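PDB 5EYF: glutamate ABC superfamily ATP binding cassette transporter, binding protein from Enterococcus faecium DO, which binds glutamate and, as a solute-binding protein of family 3, probably delivers it to an ABC transporter for uptake into the cell. Local coordinates for residues W19-D24 against F41-A46; I79-A84 against E209-A214; M86-E91 against S99-D104; Y200-N205 against K213-A218. One frame throughout, in Å; residues are numbered along the deposited sequence. Where two conformers were deposited one is given.

How the contacts relate
Four contacts in this solute-binding protein illustrate how one lobe is built as an apolar core that ends in a polar pocket. All four are largely buried, though Val101 in contact 3 is partly exposed. Contacts 2 and 4 share helix 209-225 and have no hydrogen bond across them; contact 4 is wholly apolar, while in contact 2 a backbone carbonyl also meets a ring. Their strands are joined by a backbone hydrogen bond from Ile82 N to Ala203 O. Contact 1 packs a neighbouring strand on helix 41-54, then runs to the side-chain carboxylate of the glutamate. Contact 3 meets the ligand's alpha-amino and alpha-carboxylate groups, and Tyr102 ties it to contact 1 through Asp42. Both have water bridges.

Contact 1. Residues W19-D24 against F41-A46; sequences WGVKYD and FDVDIA. With GLU (glutamic acid), chain E.
Asp42 grips a water with OD2, 2.8 Å from the water oxygen, and that water in turn accepts the backbone N-H of Lys22 at 3.0 Å between its oxygen and Lys22 N. The same OD2 also accepts from Thr85 N, while OD1 bonds to Tyr102 OH, which fixes the carboxylate near the start of helix 41-54 and lets it hold the water against the backbone of Lys22. Next to this bridge, the side chain of Lys22 leaves the helix behind. Bends at chi2 (-51°) and chi4 (74°) carry its ammonium to the ligand, where NZ donates to OE1 of the bound glutamate over 2.9 Å; Ser67 OG is a further partner of NZ.

Further back along the strand the chemistry turns apolar. The methyl of Ala46 sits over one face of the Trp19 indole, a CH-pi contact in which CB stands 3.6 Å from the centroid of the Trp19 five-membered ring and 13° off the ring normal. CG lies beside the backbone N of Trp19, and the indole turns one face to Ala46; its NE1 is bonded to Thr50, one turn further along that helix. Between the two zones, Val21 CG1 and Val43 CG2 approach more loosely, at 4.4 Å. Strand and helix are thus held by hydrocarbon at one end and by a bridging water at the other, and Lys22 probably offsets the charge of the ligand's side-chain carboxylate.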
# COMPACT_ATOMS: atom_id res chain seq x y z
N TRP B 19 -0.50 -19.14 -16.54
CA TRP B 19 -0.74 -18.30 -15.38
C TRP B 19 -1.74 -18.97 -14.46
O TRP B 19 -2.78 -19.45 -14.93
CB TRP B 19 -1.31 -16.93 -15.76
CG TRP B 19 -0.43 -16.09 -16.58
CD1 TRP B 19 -0.33 -16.10 -17.94
CD2 TRP B 19 0.46 -15.06 -16.12
NE1 TRP B 19 0.58 -15.15 -18.36
CE2 TRP B 19 1.07 -14.49 -17.26
CE3 TRP B 19 0.78 -14.56 -14.86
CZ2 TRP B 19 2.02 -13.47 -17.17
CZ3 TRP B 19 1.70 -13.52 -14.77
CH2 TRP B 19 2.32 -12.99 -15.92
N GLY B 20 -1.42 -19.02 -13.17
CA GLY B 20 -2.36 -19.44 -12.17
C GLY B 20 -3.21 -18.29 -11.65
O GLY B 20 -2.67 -17.32 -11.11
N VAL B 21 -4.53 -18.38 -11.82
CA VAL B 21 -5.45 -17.30 -11.48
C VAL B 21 -6.60 -17.87 -10.68
O VAL B 21 -6.92 -19.06 -10.77
CB VAL B 21 -6.00 -16.57 -12.74
CG1 VAL B 21 -4.89 -15.84 -13.50
CG2 VAL B 21 -6.74 -17.57 -13.68
N LYS B 22 -7.24 -17.01 -9.88
CA LYS B 22 -8.49 -17.38 -9.25
C LYS B 22 -9.57 -17.57 -10.31
O LYS B 22 -9.55 -16.92 -11.36
CB LYS B 22 -8.93 -16.32 -8.24
CG LYS B 22 -7.88 -16.01 -7.14
CD LYS B 22 -7.37 -17.26 -6.45
CE LYS B 22 -6.57 -16.96 -5.17
NZ LYS B 22 -7.37 -16.53 -3.99
N TYR B 23 -10.51 -18.47 -10.02
CA TYR B 23 -11.70 -18.63 -10.84
C TYR B 23 -12.96 -18.13 -10.15
O TYR B 23 -14.04 -18.17 -10.75
CB TYR B 23 -11.92 -20.10 -11.26
CG TYR B 23 -11.11 -20.58 -12.46
CD1 TYR B 23 -9.91 -19.97 -12.83
CD2 TYR B 23 -11.56 -21.65 -13.23
CE1 TYR B 23 -9.17 -20.43 -13.93
CE2 TYR B 23 -10.83 -22.10 -14.33
CZ TYR B 23 -9.64 -21.50 -14.67
OH TYR B 23 -8.96 -21.99 -15.78
N ASP B 24 -12.85 -17.67 -8.90
CA ASP B 24 -14.01 -17.38 -8.08
C ASP B 24 -13.99 -15.96 -7.52
O ASP B 24 -14.76 -15.64 -6.61
CB ASP B 24 -14.11 -18.38 -6.91
CG ASP B 24 -13.08 -18.10 -5.80
OD1 ASP B 24 -11.95 -17.61 -6.10
OD2 ASP B 24 -13.43 -18.37 -4.63
N PHE B 41 -9.22 -8.27 -13.47
CA PHE B 41 -8.01 -7.46 -13.48
C PHE B 41 -6.76 -8.32 -13.54
O PHE B 41 -5.82 -8.01 -14.28
CB PHE B 41 -8.01 -6.57 -12.23
CG PHE B 41 -6.80 -5.70 -12.05
CD1 PHE B 41 -6.66 -4.53 -12.80
CD2 PHE B 41 -5.82 -6.01 -11.10
CE1 PHE B 41 -5.56 -3.71 -12.63
CE2 PHE B 41 -4.73 -5.19 -10.92
CZ PHE B 41 -4.59 -4.04 -11.68
N ASP B 42 -6.67 -9.35 -12.68
CA ASP B 42 -5.48 -10.21 -12.71
C ASP B 42 -5.32 -10.87 -14.07
O ASP B 42 -4.20 -10.97 -14.59
CB ASP B 42 -5.57 -11.33 -11.65
CG ASP B 42 -5.29 -10.87 -10.24
OD1 ASP B 42 -4.67 -9.79 -10.03
OD2 ASP B 42 -5.69 -11.65 -9.32
N VAL B 43 -6.43 -11.36 -14.65
CA VAL B 43 -6.40 -11.96 -15.99
C VAL B 43 -5.90 -10.95 -17.02
O VAL B 43 -5.07 -11.27 -17.89
CB VAL B 43 -7.80 -12.49 -16.35
CG1 VAL B 43 -7.85 -12.92 -17.83
CG2 VAL B 43 -8.15 -13.66 -15.45
N ASP B 44 -6.40 -9.71 -16.96
CA ASP B 44 -5.99 -8.73 -17.97
C ASP B 44 -4.54 -8.31 -17.82
O ASP B 44 -3.83 -8.07 -18.82
CB ASP B 44 -6.90 -7.50 -17.92
CG ASP B 44 -8.26 -7.75 -18.58
OD1 ASP B 44 -8.47 -8.85 -19.15
OD2 ASP B 44 -9.11 -6.84 -18.54
N ILE B 45 -4.08 -8.16 -16.58
CA ILE B 45 -2.66 -7.89 -16.35
C ILE B 45 -1.81 -9.03 -16.91
O ILE B 45 -0.77 -8.81 -17.55
CB ILE B 45 -2.40 -7.65 -14.85
CG1 ILE B 45 -3.07 -6.32 -14.35
CG2 ILE B 45 -0.93 -7.62 -14.54
CD1 ILE B 45 -2.38 -5.05 -14.85
N ALA B 46 -2.21 -10.29 -16.65
CA ALA B 46 -1.48 -11.44 -17.19
C ALA B 46 -1.38 -11.40 -18.71
O ALA B 46 -0.32 -11.65 -19.28
CB ALA B 46 -2.18 -12.73 -16.76
N GLU E . -4.47 -11.03 -0.54
CA GLU E . -4.66 -11.93 0.60
C GLU E . -3.65 -13.07 0.55
O GLU E . -2.84 -13.17 -0.38
CB GLU E . -6.10 -12.49 0.66
CG GLU E . -6.64 -13.01 -0.67
CD GLU E . -6.05 -14.34 -1.13
OE1 GLU E . -6.00 -14.55 -2.34
OE2 GLU E . -5.70 -15.20 -0.29
OXT GLU E . -3.61 -13.92 1.46
O HOH W 1 -6.65 -14.14 -10.24

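Contact 2. Residues I79-A84 against E209-A214; sequences IDAIIA and ENFLKA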
# COMPACT_ATOMS: atom_id res chain seq x y z
N ILE B 79 2.22 -24.24 -13.28
CA ILE B 79 2.02 -22.90 -13.79
C ILE B 79 3.36 -22.19 -13.70
O ILE B 79 4.24 -22.59 -12.94
CB ILE B 79 0.95 -22.13 -12.97
CG1 ILE B 79 1.34 -22.16 -11.49
CG2 ILE B 79 -0.41 -22.76 -13.17
CD1 ILE B 79 0.37 -21.42 -10.58
N ASP B 80 3.52 -21.14 -14.52
CA ASP B 80 4.74 -20.35 -14.56
C ASP B 80 4.72 -19.20 -13.56
O ASP B 80 5.78 -18.72 -13.13
CB ASP B 80 4.96 -19.77 -15.97
CG ASP B 80 5.07 -20.85 -17.04
OD1 ASP B 80 5.61 -21.96 -16.74
OD2 ASP B 80 4.59 -20.59 -18.17
N ALA B 81 3.53 -18.72 -13.22
CA ALA B 81 3.41 -17.57 -12.33
C ALA B 81 2.03 -17.60 -11.70
O ALA B 81 1.07 -18.10 -12.32
CB ALA B 81 3.63 -16.25 -13.10
N ILE B 82 1.94 -17.07 -10.47
CA ILE B 82 0.67 -16.85 -9.78
C ILE B 82 0.30 -15.39 -9.90
O ILE B 82 1.06 -14.51 -9.47
CB ILE B 82 0.73 -17.21 -8.30
CG1 ILE B 82 1.16 -18.66 -8.05
CG2 ILE B 82 -0.62 -16.94 -7.66
CD1 ILE B 82 1.56 -18.88 -6.56
N ILE B 83 -0.86 -15.10 -10.49
CA ILE B 83 -1.42 -13.76 -10.38
C ILE B 83 -2.86 -13.95 -9.89
O ILE B 83 -3.78 -14.25 -10.65
CB ILE B 83 -1.32 -12.93 -11.68
CG1 ILE B 83 -1.69 -11.47 -11.40
CG2 ILE B 83 -2.08 -13.51 -12.89
CD1 ILE B 83 -1.37 -10.58 -12.61
N ALA B 84 -3.04 -13.82 -8.58
CA ALA B 84 -4.26 -14.34 -7.95
C ALA B 84 -4.41 -13.67 -6.59
O ALA B 84 -4.26 -14.32 -5.56
CB ALA B 84 -4.20 -15.88 -7.79
N GLU B 209 14.90 -16.58 -12.31
CA GLU B 209 15.21 -15.16 -12.23
C GLU B 209 15.10 -14.46 -13.58
O GLU B 209 14.74 -13.28 -13.63
CB GLU B 209 16.61 -14.98 -11.65
CG GLU B 209 16.72 -15.41 -10.19
CD GLU B 209 17.08 -16.86 -9.99
OE1 GLU B 209 17.16 -17.63 -10.97
OE2 GLU B 209 17.32 -17.22 -8.82
N ASN B 210 15.38 -15.16 -14.68
CA ASN B 210 15.25 -14.50 -15.98
C ASN B 210 13.79 -14.20 -16.29
O ASN B 210 13.47 -13.12 -16.81
CB ASN B 210 15.86 -15.34 -17.09
CG ASN B 210 17.38 -15.47 -16.97
OD1 ASN B 210 18.07 -14.56 -16.52
ND2 ASN B 210 17.89 -16.62 -17.36
N PHE B 211 12.88 -15.12 -15.95
CA PHE B 211 11.45 -14.87 -16.15
C PHE B 211 10.96 -13.76 -15.22
O PHE B 211 10.19 -12.88 -15.64
CB PHE B 211 10.67 -16.16 -15.95
CG PHE B 211 9.18 -16.04 -16.14
CD1 PHE B 211 8.65 -15.57 -17.33
CD2 PHE B 211 8.31 -16.43 -15.13
CE1 PHE B 211 7.28 -15.47 -17.50
CE2 PHE B 211 6.93 -16.34 -15.30
CZ PHE B 211 6.41 -15.85 -16.49
N LEU B 212 11.41 -13.77 -13.97
CA LEU B 212 11.05 -12.71 -13.03
C LEU B 212 11.46 -11.34 -13.58
O LEU B 212 10.67 -10.39 -13.55
CB LEU B 212 11.71 -12.96 -11.67
CG LEU B 212 11.53 -11.85 -10.63
CD1 LEU B 212 10.06 -11.64 -10.25
CD2 LEU B 212 12.34 -12.20 -9.38
N LYS B 213 12.69 -11.23 -14.08
CA LYS B 213 13.14 -9.97 -14.67
C LYS B 213 12.27 -9.57 -15.85
O LYS B 213 11.95 -8.38 -16.02
CB LYS B 213 14.61 -10.08 -15.11
CG LYS B 213 15.63 -9.91 -14.00
CD LYS B 213 17.06 -10.00 -14.53
CE LYS B 213 17.82 -11.17 -13.91
NZ LYS B 213 17.91 -11.08 -12.44
N ALA B 214 11.89 -10.54 -16.69
CA ALA B 214 11.01 -10.26 -17.82
C ALA B 214 9.64 -9.75 -17.37
O ALA B 214 9.08 -8.83 -17.98
CB ALA B 214 10.84 -11.52 -18.67
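Phe211 reaches from helix 209-225 to strand 81-82 of the parallel sheet, a piece of the alpha/beta packing on which the periplasmic-binding-protein fold is built. Its CB points toward the strand, and with CG anti to the backbone N (chi1 -179°) the ring is extended straight off the helix. CD2, the first ring atom to come near, lies 4.0 Å from Asp80 O. CE2 goes further in and does most of the touching: it is 3.4 Å from Asp80 O, a carbonyl that approaches the ring obliquely, and 4.0 Å from Asp80 CB. The methyl of Ala81 meets the same carbon at the ring edge, close to the ring plane.

No hydrogen bond links the two segments, and van der Waals contact through one aromatic ring is what joins them. Ile7, Ile17 and Ile53 also pack on Phe211, drawing helix 7-14, strand 16-21 and helix 41-54 to the same ring. The Asp80 carboxylate has other partners: OD1 forms a salt bridge with Arg10 and OD2 accepts from Ile18 N. On the strand side the contact closes with Ala81, whose CB stands 4.0 Å from Phe211 CE2.

Contact 3. Residues M86-E91 against S99-D104; sequences MTITDE and SDVYFD. With GLU (glutamic acid), chain E.
The two segments lie in largely irregular backbone that comes no nearer than 8.0 Å between the CA atoms of Ile88 and Val101, so side chains and one water must span the gap. Ile88 does so with its far end. An extended chi2 of 178° carries CD1 out to Val101 CG2, 3.6 Å away, the two side chains crossing obliquely, and the same methyl rests 3.7 Å from Ser99 O. Ser99 OG, meanwhile, donates to Asp100 O in its own segment.

A second link is polar. A water takes the N-H of the selenomethionine Met86, its oxygen 3.0 Å from Met86 N, and donates to Tyr102 OH, meeting the phenol at the edge of its ring and in its plane.

Thr87 turns away from the other segment and faces the ligand. Its backbone N-H points almost straight at the glutamate alpha-carboxylate, with Thr87 N 2.9 Å from GLU O and an angle of 174° at the hydrogen, while OG1 accepts from the ligand amino group at 2.8 Å from GLU N and is itself bonded to Glu198 OE1. Thr89, at the N-cap of the short, weakly bonded helix that follows, bonds through OG1 to Arg92 N. Thr87 thus meets both the amino and alpha-carboxylate groups, alongside Arg92 and Asp174, as part of the glutamate pocket of a family 3 solute-binding protein.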
# COMPACT_ATOMS: atom_id res chain seq x y z
N MSE B 86 -2.63 -12.03 -4.59
CA MSE B 86 -1.66 -12.59 -3.65
C MSE B 86 -0.77 -11.56 -2.99
O MSE B 86 0.03 -10.92 -3.66
CB MSE B 86 -0.77 -13.60 -4.36
CG MSE B 86 0.06 -14.42 -3.37
SE MSE B 86 0.92 -15.84 -4.40
CE MSE B 86 1.99 -16.62 -2.99
N THR B 87 -0.91 -11.40 -1.68
CA THR B 87 -0.12 -10.40 -0.98
C THR B 87 1.34 -10.84 -0.85
O THR B 87 1.64 -12.02 -0.56
CB THR B 87 -0.73 -10.18 0.41
OG1 THR B 87 -2.07 -9.73 0.24
CG2 THR B 87 0.07 -9.14 1.22
N ILE B 88 2.23 -9.87 -1.03
CA ILE B 88 3.66 -10.06 -0.77
C ILE B 88 3.90 -10.05 0.73
O ILE B 88 3.58 -9.07 1.42
CB ILE B 88 4.47 -8.94 -1.45
CG1 ILE B 88 4.22 -8.95 -2.95
CG2 ILE B 88 5.96 -9.13 -1.18
CD1 ILE B 88 4.95 -7.87 -3.68
N THR B 89 4.50 -11.13 1.22
CA THR B 89 4.93 -11.20 2.62
C THR B 89 6.33 -11.79 2.68
O THR B 89 6.71 -12.59 1.83
CB THR B 89 3.98 -12.04 3.51
OG1 THR B 89 4.15 -13.44 3.24
CG2 THR B 89 2.50 -11.62 3.35
N ASP B 90 7.10 -11.41 3.72
CA ASP B 90 8.42 -12.01 3.91
C ASP B 90 8.33 -13.52 4.12
O ASP B 90 9.22 -14.25 3.68
CB ASP B 90 9.18 -11.33 5.05
CG ASP B 90 10.01 -10.17 4.57
OD1 ASP B 90 10.22 -10.08 3.35
OD2 ASP B 90 10.47 -9.36 5.40
N GLU B 91 7.26 -13.99 4.76
CA GLU B 91 7.08 -15.43 4.95
C GLU B 91 6.85 -16.15 3.63
O GLU B 91 7.31 -17.28 3.44
CB GLU B 91 5.92 -15.65 5.92
CG GLU B 91 6.03 -14.76 7.17
CD GLU B 91 5.19 -13.47 7.11
OE1 GLU B 91 3.96 -13.59 7.34
OE2 GLU B 91 5.73 -12.37 6.84
N SER B 99 7.17 -10.39 -8.18
CA SER B 99 7.31 -9.17 -8.98
C SER B 99 7.12 -7.92 -8.12
O SER B 99 6.72 -7.96 -6.94
CB SER B 99 6.26 -9.11 -10.09
OG SER B 99 4.96 -8.86 -9.55
N ASP B 100 7.36 -6.79 -8.76
CA ASP B 100 6.89 -5.51 -8.24
C ASP B 100 5.38 -5.55 -7.95
O ASP B 100 4.61 -6.28 -8.60
CB ASP B 100 7.18 -4.39 -9.25
CG ASP B 100 8.66 -4.16 -9.46
OD1 ASP B 100 9.45 -4.41 -8.54
OD2 ASP B 100 9.02 -3.64 -10.53
N VAL B 101 4.98 -4.74 -6.98
CA VAL B 101 3.57 -4.63 -6.59
C VAL B 101 2.75 -4.11 -7.75
O VAL B 101 3.13 -3.15 -8.43
CB VAL B 101 3.44 -3.71 -5.37
CG1 VAL B 101 1.96 -3.37 -5.01
CG2 VAL B 101 4.12 -4.35 -4.15
N TYR B 102 1.60 -4.75 -8.02
CA TYR B 102 0.74 -4.25 -9.09
C TYR B 102 -0.67 -3.85 -8.62
O TYR B 102 -1.47 -3.36 -9.44
CB TYR B 102 0.65 -5.30 -10.25
CG TYR B 102 -0.16 -6.52 -9.88
CD1 TYR B 102 -1.51 -6.60 -10.22
CD2 TYR B 102 0.41 -7.57 -9.12
CE1 TYR B 102 -2.28 -7.68 -9.84
CE2 TYR B 102 -0.37 -8.67 -8.74
CZ TYR B 102 -1.71 -8.69 -9.07
OH TYR B 102 -2.50 -9.74 -8.64
N PHE B 103 -1.01 -4.03 -7.34
CA PHE B 103 -2.29 -3.59 -6.79
C PHE B 103 -2.10 -3.39 -5.29
O PHE B 103 -1.44 -4.20 -4.64
CB PHE B 103 -3.41 -4.63 -7.05
CG PHE B 103 -4.80 -4.12 -6.72
CD1 PHE B 103 -5.57 -3.48 -7.67
CD2 PHE B 103 -5.32 -4.26 -5.42
CE1 PHE B 103 -6.84 -2.98 -7.37
CE2 PHE B 103 -6.60 -3.78 -5.12
CZ PHE B 103 -7.36 -3.14 -6.09
N ASP B 104 -2.74 -2.36 -4.74
CA ASP B 104 -2.59 -1.98 -3.34
C ASP B 104 -3.90 -2.19 -2.58
O ASP B 104 -4.73 -1.29 -2.49
CB ASP B 104 -2.13 -0.51 -3.31
CG ASP B 104 -1.50 -0.10 -2.02
OD1 ASP B 104 -1.38 -0.96 -1.13
OD2 ASP B 104 -1.10 1.09 -1.92
N GLU E . -4.47 -11.03 -0.54
CA GLU E . -4.66 -11.93 0.60
C GLU E . -3.65 -13.07 0.55
O GLU E . -2.84 -13.17 -0.38
CB GLU E . -6.10 -12.49 0.66
CG GLU E . -6.64 -13.01 -0.67
CD GLU E . -6.05 -14.34 -1.13
OE1 GLU E . -6.00 -14.55 -2.34
OE2 GLU E . -5.70 -15.20 -0.29
OXT GLU E . -3.61 -13.92 1.46
O HOH W 2 -1.33 -11.87 -7.25

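Contact 4. Residues Y200-N205 against K213-A218; sequences YGIAIN and KAVNQA
Apolar packing is all that joins these segments directly, and it converges on Val215, a buried residue of helix 209-225. Its two methyls are divided between two isoleucines of the strand: CG1 meets Ile202 CD1 at 3.9 Å, while CG2 meets Ile204 CD1 at 3.8 Å. The fork is set by chi1 of 169°, which places CG1 anti to the backbone N and CG2 beside that N. Ile202 passes the valine at a slant. Ile204 instead runs alongside it in the opposite sense, and its CD1 also lies 4.1 Å from Val215 CB. Both isoleucines point their CB toward the helix and reach it with an extended chi2, placing their terminal methyls at the interface.

Polar bonds run through the backbone and neighbouring residues. Ser99 OG bonds to Ile202 N and Asn216 OD1 accepts from Asp100 N, so the loop at Ser99 and Asp100 is pinned to strand and helix alike. Tyr200, in the same segment, touches the ligand and hydrogen-bonds through OH to Asp174, which also binds glutamate. Ile53 of helix 41-54 packs on Val215 as well. A helix laid by its apolar side against a strand of the sheet is the alpha/beta layering typical of a lobe of the periplasmic-binding-protein fold.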
# COMPACT_ATOMS: atom_id res chain seq x y z
N TYR B 200 -0.39 -6.59 -3.71
CA TYR B 200 -0.36 -7.81 -4.51
C TYR B 200 0.89 -7.86 -5.39
O TYR B 200 1.27 -6.85 -6.01
CB TYR B 200 -1.56 -7.88 -5.44
CG TYR B 200 -2.92 -7.97 -4.80
CD1 TYR B 200 -3.07 -8.21 -3.43
CD2 TYR B 200 -4.06 -7.86 -5.59
CE1 TYR B 200 -4.34 -8.31 -2.88
CE2 TYR B 200 -5.32 -7.95 -5.05
CZ TYR B 200 -5.46 -8.18 -3.70
OH TYR B 200 -6.74 -8.29 -3.18
N GLY B 201 1.49 -9.05 -5.46
CA GLY B 201 2.58 -9.30 -6.38
C GLY B 201 2.30 -10.54 -7.20
O GLY B 201 1.41 -11.34 -6.89
N ILE B 202 3.05 -10.67 -8.29
CA ILE B 202 3.03 -11.89 -9.10
C ILE B 202 4.08 -12.83 -8.55
O ILE B 202 5.26 -12.47 -8.45
CB ILE B 202 3.30 -11.57 -10.58
CG1 ILE B 202 2.17 -10.69 -11.11
CG2 ILE B 202 3.48 -12.88 -11.44
CD1 ILE B 202 2.53 -10.02 -12.48
N ALA B 203 3.68 -14.06 -8.19
CA ALA B 203 4.63 -14.99 -7.62
C ALA B 203 5.22 -15.89 -8.69
O ALA B 203 4.50 -16.41 -9.55
CB ALA B 203 3.95 -15.84 -6.54
N ILE B 204 6.53 -16.08 -8.61
CA ILE B 204 7.30 -16.89 -9.54
C ILE B 204 8.17 -17.85 -8.72
O ILE B 204 8.64 -17.50 -7.63
CB ILE B 204 8.12 -15.98 -10.49
CG1 ILE B 204 7.15 -15.13 -11.34
CG2 ILE B 204 9.14 -16.77 -11.34
CD1 ILE B 204 7.80 -14.10 -12.20
N ASN B 205 8.31 -19.09 -9.19
CA ASN B 205 9.10 -20.03 -8.40
C ASN B 205 10.54 -19.53 -8.27
O ASN B 205 11.04 -18.78 -9.11
CB ASN B 205 9.09 -21.42 -9.05
CG ASN B 205 9.51 -22.52 -8.10
OD1 ASN B 205 9.51 -22.33 -6.88
ND2 ASN B 205 9.87 -23.67 -8.65
N LYS B 213 12.69 -11.23 -14.08
CA LYS B 213 13.14 -9.97 -14.67
C LYS B 213 12.27 -9.57 -15.85
O LYS B 213 11.95 -8.38 -16.02
CB LYS B 213 14.61 -10.08 -15.11
CG LYS B 213 15.63 -9.91 -14.00
CD LYS B 213 17.06 -10.00 -14.53
CE LYS B 213 17.82 -11.17 -13.91
NZ LYS B 213 17.91 -11.08 -12.44
N ALA B 214 11.89 -10.54 -16.69
CA ALA B 214 11.01 -10.26 -17.82
C ALA B 214 9.64 -9.75 -17.37
O ALA B 214 9.08 -8.83 -17.98
CB ALA B 214 10.84 -11.52 -18.67
N VAL B 215 9.07 -10.35 -16.32
CA VAL B 215 7.78 -9.89 -15.80
C VAL B 215 7.90 -8.47 -15.26
O VAL B 215 7.03 -7.62 -15.52
CB VAL B 215 7.28 -10.86 -14.72
CG1 VAL B 215 6.09 -10.29 -13.95
CG2 VAL B 215 6.94 -12.22 -15.35
N ASN B 216 8.97 -8.18 -14.52
CA ASN B 216 9.12 -6.82 -13.99
C ASN B 216 9.33 -5.80 -15.10
O ASN B 216 8.81 -4.68 -15.02
CB ASN B 216 10.28 -6.75 -12.99
CG ASN B 216 9.85 -7.21 -11.62
OD1 ASN B 216 8.67 -7.15 -11.28
ND2 ASN B 216 10.80 -7.72 -10.84
N GLN B 217 10.08 -6.18 -16.14
CA GLN B 217 10.27 -5.28 -17.27
C GLN B 217 8.95 -5.03 -17.99
O GLN B 217 8.67 -3.90 -18.40
CB GLN B 217 11.30 -5.88 -18.23
CG GLN B 217 11.56 -5.09 -19.50
CD GLN B 217 12.22 -3.76 -19.23
OE1 GLN B 217 12.96 -3.61 -18.27
NE2 GLN B 217 11.96 -2.78 -20.10
N ALA B 218 8.14 -6.08 -18.15
CA ALA B 218 6.83 -5.94 -18.76
C ALA B 218 5.96 -4.95 -17.98
O ALA B 218 5.35 -4.05 -18.57
CB ALA B 218 6.15 -7.31 -18.85